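Local coordinates for K5 lyase (Enterobacteria phage k1-5, PDB 2X3H), which probably cleaves the K5 capsular polysaccharide (heparosan) of its bacterial host by an eliminative lyase mechanism, as a trimeric phage tail spike, at residues S207-L219 with V231-E243. Numbering follows the deposited sequence.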
loop_
_atom_site.group_PDB
_atom_site.type_symbol
_atom_site.label_atom_id
_atom_site.label_comp_id
_atom_site.label_asym_id
_atom_site.label_seq_id
_atom_site.Cartn_x
_atom_site.Cartn_y
_atom_site.Cartn_z
ATOM N N SER A 207 -7.194 -30.617 -8.869
ATOM C CA SER A 207 -8.125 -31.508 -8.163
ATOM C C SER A 207 -7.370 -32.610 -7.424
ATOM O O SER A 207 -6.228 -32.933 -7.768
ATOM C CB SER A 207 -9.203 -32.084 -9.094
ATOM O OG SER A 207 -8.660 -33.040 -9.987
ATOM N N GLY A 208 -8.002 -33.157 -6.385
ATOM C CA GLY A 208 -7.345 -34.128 -5.520
ATOM C C GLY A 208 -6.501 -33.471 -4.435
ATOM O O GLY A 208 -5.448 -33.980 -4.053
ATOM N N TYR A 209 -6.978 -32.339 -3.932
ATOM C CA TYR A 209 -6.313 -31.653 -2.836
ATOM C C TYR A 209 -6.061 -32.601 -1.661
ATOM O O TYR A 209 -6.921 -33.410 -1.301
ATOM C CB TYR A 209 -7.182 -30.485 -2.345
ATOM C CG TYR A 209 -6.594 -29.766 -1.155
ATOM C CD1 TYR A 209 -6.782 -30.243 0.140
ATOM C CD2 TYR A 209 -5.850 -28.608 -1.327
ATOM C CE1 TYR A 209 -6.221 -29.589 1.239
ATOM C CE2 TYR A 209 -5.290 -27.941 -0.245
ATOM C CZ TYR A 209 -5.480 -28.431 1.028
ATOM O OH TYR A 209 -4.916 -27.757 2.085
ATOM N N ALA A 210 -4.874 -32.502 -1.081
ATOM C CA ALA A 210 -4.586 -33.132 0.203
ATOM C C ALA A 210 -3.582 -32.256 0.925
ATOM O O ALA A 210 -2.681 -31.689 0.289
ATOM C CB ALA A 210 -4.021 -34.547 0.015
ATOM N N THR A 211 -3.757 -32.124 2.236
ATOM C CA THR A 211 -2.842 -31.349 3.076
ATOM C C THR A 211 -1.389 -31.751 2.840
ATOM O O THR A 211 -1.055 -32.944 2.872
ATOM C CB THR A 211 -3.169 -31.510 4.585
ATOM O OG1 THR A 211 -4.576 -31.339 4.803
ATOM C CG2 THR A 211 -2.395 -30.484 5.412
ATOM N N ASN A 212 -0.546 -30.749 2.586
ATOM C CA ASN A 212 0.905 -30.902 2.443
ATOM C C ASN A 212 1.347 -31.585 1.149
ATOM O O ASN A 212 2.537 -31.870 0.975
ATOM C CB ASN A 212 1.535 -31.616 3.656
ATOM C CG ASN A 212 1.330 -30.864 4.965
ATOM O OD1 ASN A 212 1.278 -29.634 4.997
ATOM N ND2 ASN A 212 1.222 -31.614 6.066
ATOM N N LYS A 213 0.414 -31.848 0.231
ATOM C CA LYS A 213 0.813 -32.460 -1.034
ATOM C C LYS A 213 1.705 -31.490 -1.819
ATOM O O LYS A 213 1.421 -30.290 -1.877
ATOM C CB LYS A 213 -0.398 -32.907 -1.865
ATOM C CG LYS A 213 -0.008 -33.938 -2.916
ATOM C CD LYS A 213 -1.062 -34.176 -3.986
ATOM C CE LYS A 213 -2.370 -34.661 -3.441
ATOM N NZ LYS A 213 -3.212 -35.217 -4.557
ATOM N N ALA A 214 2.782 -32.014 -2.403
ATOM C CA ALA A 214 3.825 -31.208 -3.052
ATOM C C ALA A 214 3.456 -30.764 -4.461
ATOM O O ALA A 214 3.986 -31.283 -5.458
ATOM C CB ALA A 214 5.154 -31.982 -3.077
ATOM N N ALA A 215 2.528 -29.815 -4.548
ATOM C CA ALA A 215 2.124 -29.261 -5.829
ATOM C C ALA A 215 1.786 -27.784 -5.660
ATOM O O ALA A 215 1.429 -27.338 -4.576
ATOM C CB ALA A 215 0.925 -30.020 -6.407
ATOM N N GLY A 216 1.908 -27.045 -6.752
ATOM C CA GLY A 216 1.494 -25.657 -6.808
ATOM C C GLY A 216 1.218 -25.248 -8.235
ATOM O O GLY A 216 1.390 -26.037 -9.172
ATOM N N CYS A 217 0.809 -23.998 -8.410
ATOM C CA CYS A 217 0.471 -23.494 -9.729
ATOM C C CYS A 217 1.714 -22.948 -10.414
ATOM O O CYS A 217 2.249 -23.577 -11.317
ATOM C CB CYS A 217 -0.628 -22.436 -9.634
ATOM S SG CYS A 217 -1.237 -21.904 -11.242
ATOM N N VAL A 218 2.199 -21.793 -9.969
ATOM C CA VAL A 218 3.394 -21.196 -10.567
ATOM C C VAL A 218 4.523 -21.284 -9.562
ATOM O O VAL A 218 4.339 -20.910 -8.412
ATOM C CB VAL A 218 3.179 -19.694 -10.864
ATOM C CG1 VAL A 218 4.483 -19.005 -11.358
ATOM C CG2 VAL A 218 2.054 -19.486 -11.870
ATOM N N LEU A 219 5.688 -21.744 -10.005
ATOM C CA LEU A 219 6.881 -21.755 -9.164
ATOM C C LEU A 219 8.020 -21.056 -9.886
ATOM O O LEU A 219 8.369 -21.447 -11.010
ATOM C CB LEU A 219 7.300 -23.192 -8.837
ATOM C CG LEU A 219 8.740 -23.328 -8.322
ATOM C CD1 LEU A 219 8.931 -22.512 -7.048
ATOM C CD2 LEU A 219 9.076 -24.791 -8.074
ATOM N N VAL A 231 -2.759 -13.881 -11.443
ATOM C CA VAL A 231 -2.860 -15.349 -11.353
ATOM C C VAL A 231 -4.133 -15.724 -10.598
ATOM O O VAL A 231 -4.451 -15.114 -9.575
ATOM C CB VAL A 231 -1.648 -15.936 -10.600
ATOM C CG1 VAL A 231 -1.771 -17.446 -10.436
ATOM C CG2 VAL A 231 -0.359 -15.570 -11.327
ATOM N N ILE A 232 -4.865 -16.713 -11.104
ATOM C CA ILE A 232 -6.053 -17.217 -10.418
ATOM C C ILE A 232 -5.903 -18.721 -10.293
ATOM O O ILE A 232 -5.936 -19.442 -11.300
ATOM C CB ILE A 232 -7.367 -16.888 -11.175
ATOM C CG1 ILE A 232 -7.446 -15.388 -11.510
ATOM C CG2 ILE A 232 -8.561 -17.353 -10.351
ATOM C CD1 ILE A 232 -8.701 -14.969 -12.281
ATOM N N ALA A 233 -5.707 -19.197 -9.068
ATOM C CA ALA A 233 -5.418 -20.612 -8.844
ATOM C C ALA A 233 -6.445 -21.212 -7.911
ATOM O O ALA A 233 -6.753 -20.621 -6.878
ATOM C CB ALA A 233 -4.014 -20.768 -8.249
ATOM N N LYS A 234 -6.953 -22.394 -8.265
ATOM C CA LYS A 234 -7.981 -23.045 -7.463
ATOM C C LYS A 234 -7.558 -24.415 -6.940
ATOM O O LYS A 234 -7.120 -25.277 -7.709
ATOM C CB LYS A 234 -9.278 -23.150 -8.264
ATOM C CG LYS A 234 -9.864 -21.771 -8.518
ATOM C CD LYS A 234 -11.088 -21.788 -9.382
ATOM C CE LYS A 234 -11.705 -20.385 -9.381
ATOM N NZ LYS A 234 -12.618 -20.209 -10.523
ATOM N N ASN A 235 -7.686 -24.590 -5.625
ATOM C CA ASN A 235 -7.555 -25.884 -4.960
ATOM C C ASN A 235 -6.154 -26.469 -4.902
ATOM O O ASN A 235 -6.003 -27.671 -4.682
ATOM C CB ASN A 235 -8.468 -26.939 -5.595
ATOM C CG ASN A 235 -9.897 -26.481 -5.739
ATOM O OD1 ASN A 235 -10.439 -26.487 -6.844
ATOM N ND2 ASN A 235 -10.526 -26.125 -4.632
ATOM N N TYR A 236 -5.130 -25.647 -5.079
ATOM C CA TYR A 236 -3.764 -26.172 -4.984
ATOM C C TYR A 236 -3.334 -26.408 -3.537
ATOM O O TYR A 236 -3.763 -25.691 -2.629
ATOM C CB TYR A 236 -2.759 -25.249 -5.670
ATOM C CG TYR A 236 -2.777 -25.294 -7.189
ATOM C CD1 TYR A 236 -3.698 -24.550 -7.911
ATOM C CD2 TYR A 236 -1.848 -26.053 -7.902
ATOM C CE1 TYR A 236 -3.708 -24.561 -9.291
ATOM C CE2 TYR A 236 -1.852 -26.074 -9.302
ATOM C CZ TYR A 236 -2.782 -25.325 -9.986
ATOM O OH TYR A 236 -2.800 -25.300 -11.349
ATOM N N PRO A 237 -2.489 -27.431 -3.313
ATOM C CA PRO A 237 -2.050 -27.748 -1.957
ATOM C C PRO A 237 -0.829 -26.960 -1.459
ATOM O O PRO A 237 -0.871 -25.729 -1.452
ATOM C CB PRO A 237 -1.792 -29.265 -2.024
ATOM C CG PRO A 237 -1.354 -29.486 -3.427
ATOM C CD PRO A 237 -1.990 -28.420 -4.292
ATOM N N GLN A 238 0.244 -27.646 -1.050
ATOM C CA GLN A 238 1.300 -26.992 -0.262
ATOM C C GLN A 238 1.839 -25.697 -0.860
ATOM O O GLN A 238 2.002 -24.691 -0.154
ATOM C CB GLN A 238 2.477 -27.940 -0.043
ATOM C CG GLN A 238 3.658 -27.305 0.664
ATOM C CD GLN A 238 3.505 -27.247 2.164
ATOM O OE1 GLN A 238 4.482 -27.420 2.899
ATOM N NE2 GLN A 238 2.290 -26.992 2.634
ATOM N N PHE A 239 2.148 -25.720 -2.150
ATOM C CA PHE A 239 2.846 -24.576 -2.744
ATOM C C PHE A 239 1.944 -23.526 -3.373
ATOM O O PHE A 239 2.415 -22.526 -3.927
ATOM C CB PHE A 239 4.002 -25.047 -3.623
ATOM C CG PHE A 239 4.971 -25.903 -2.868
ATOM C CD1 PHE A 239 5.766 -25.344 -1.887
ATOM C CD2 PHE A 239 5.033 -27.267 -3.078
ATOM C CE1 PHE A 239 6.636 -26.106 -1.153
ATOM C CE2 PHE A 239 5.914 -28.048 -2.343
ATOM C CZ PHE A 239 6.720 -27.457 -1.381
ATOM N N GLY A 240 0.639 -23.758 -3.280
ATOM C CA GLY A 240 -0.355 -22.713 -3.543
ATOM C C GLY A 240 -0.387 -22.157 -4.956
ATOM O O GLY A 240 -0.172 -22.890 -5.937
ATOM N N ALA A 241 -0.699 -20.865 -5.055
ATOM C CA ALA A 241 -0.846 -20.186 -6.338
ATOM C C ALA A 241 0.499 -19.741 -6.919
ATOM O O ALA A 241 0.755 -19.931 -8.102
ATOM C CB ALA A 241 -1.799 -18.986 -6.209
ATOM N N VAL A 242 1.344 -19.135 -6.080
ATOM C CA VAL A 242 2.667 -18.691 -6.508
ATOM C C VAL A 242 3.689 -19.021 -5.435
ATOM O O VAL A 242 3.572 -18.552 -4.303
ATOM C CB VAL A 242 2.717 -17.161 -6.770
ATOM C CG1 VAL A 242 4.155 -16.725 -7.112
ATOM C CG2 VAL A 242 1.766 -16.774 -7.902
ATOM N N GLU A 243 4.689 -19.822 -5.795
ATOM C CA GLU A 243 5.852 -20.025 -4.926
ATOM C C GLU A 243 7.107 -19.344 -5.498
ATOM O O GLU A 243 7.407 -19.492 -6.690
ATOM C CB GLU A 243 6.147 -21.526 -4.703
ATOM C CG GLU A 243 7.458 -21.681 -3.918
ATOM C CD GLU A 243 7.865 -23.103 -3.531
ATOM O OE1 GLU A 243 7.474 -24.085 -4.199
ATOM O OE2 GLU A 243 8.635 -23.221 -2.543
HETATM O O HOH W 1 2.820 -27.279 5.360
HETATM O O HOH W 2 3.283 -22.838 -6.546
#
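Cys217 packs against the ring of Tyr236 in the buried half of this contact. Its CB sits over one ring face, 3.7 Å from the centroid and 16° off the normal. SG lies anti to the backbone N (chi1 -173°) and reaches the ring obliquely, 3.7 Å from Tyr236 OH, as a sulfur-aromatic contact. The Tyr236 hydroxyl bonds to Ser184 OG, just after strand 182-183 in the coil before. Ala233, on strand 231-234, brings its CB against Cys217 CB. The chain turns a corner at Cys217 and again at Ala241. Cys217 N donates to Gly240 O, and Val218 N reaches Ala241 O at 3.0 Å from above the carbonyl plane. Beyond the corner the strands run parallel, and Glu243 N makes a nearly straight hydrogen bond to Val218 O. There Leu219 and Glu243 lie side by side, with Leu219 CD1 3.6 Å from Glu243 CG. A water donates to both Val218 O and Phe239 O, linking the strand at Val218 to the Pro237-Gly240 turn.

The Pro237 ring rests against the Lys213 and Ala215 carbonyl oxygens, with its CG 3.8 Å from Ala215 CB. Lys213 O accepts from Gln238 N as well as from Ala215 N. Toward solvent the fit is looser. Asn212 OD1 and Gln238 NE2 stand 3.7 Å apart with amide planes 77° to each other, and a water joins them. The chi1 of Gln238 lays CG over the Phe239 ring, and a bend at chi2 carries the amide on toward Asn212. Tyr209 meets the Asn235 and Tyr236 carbonyl oxygens with its ring edge. Successive coils stacked through parallel strands and corners, with loops projecting from one side, are the hallmark of the right-handed beta-helix of viral tail spikes and many polysaccharide lyases.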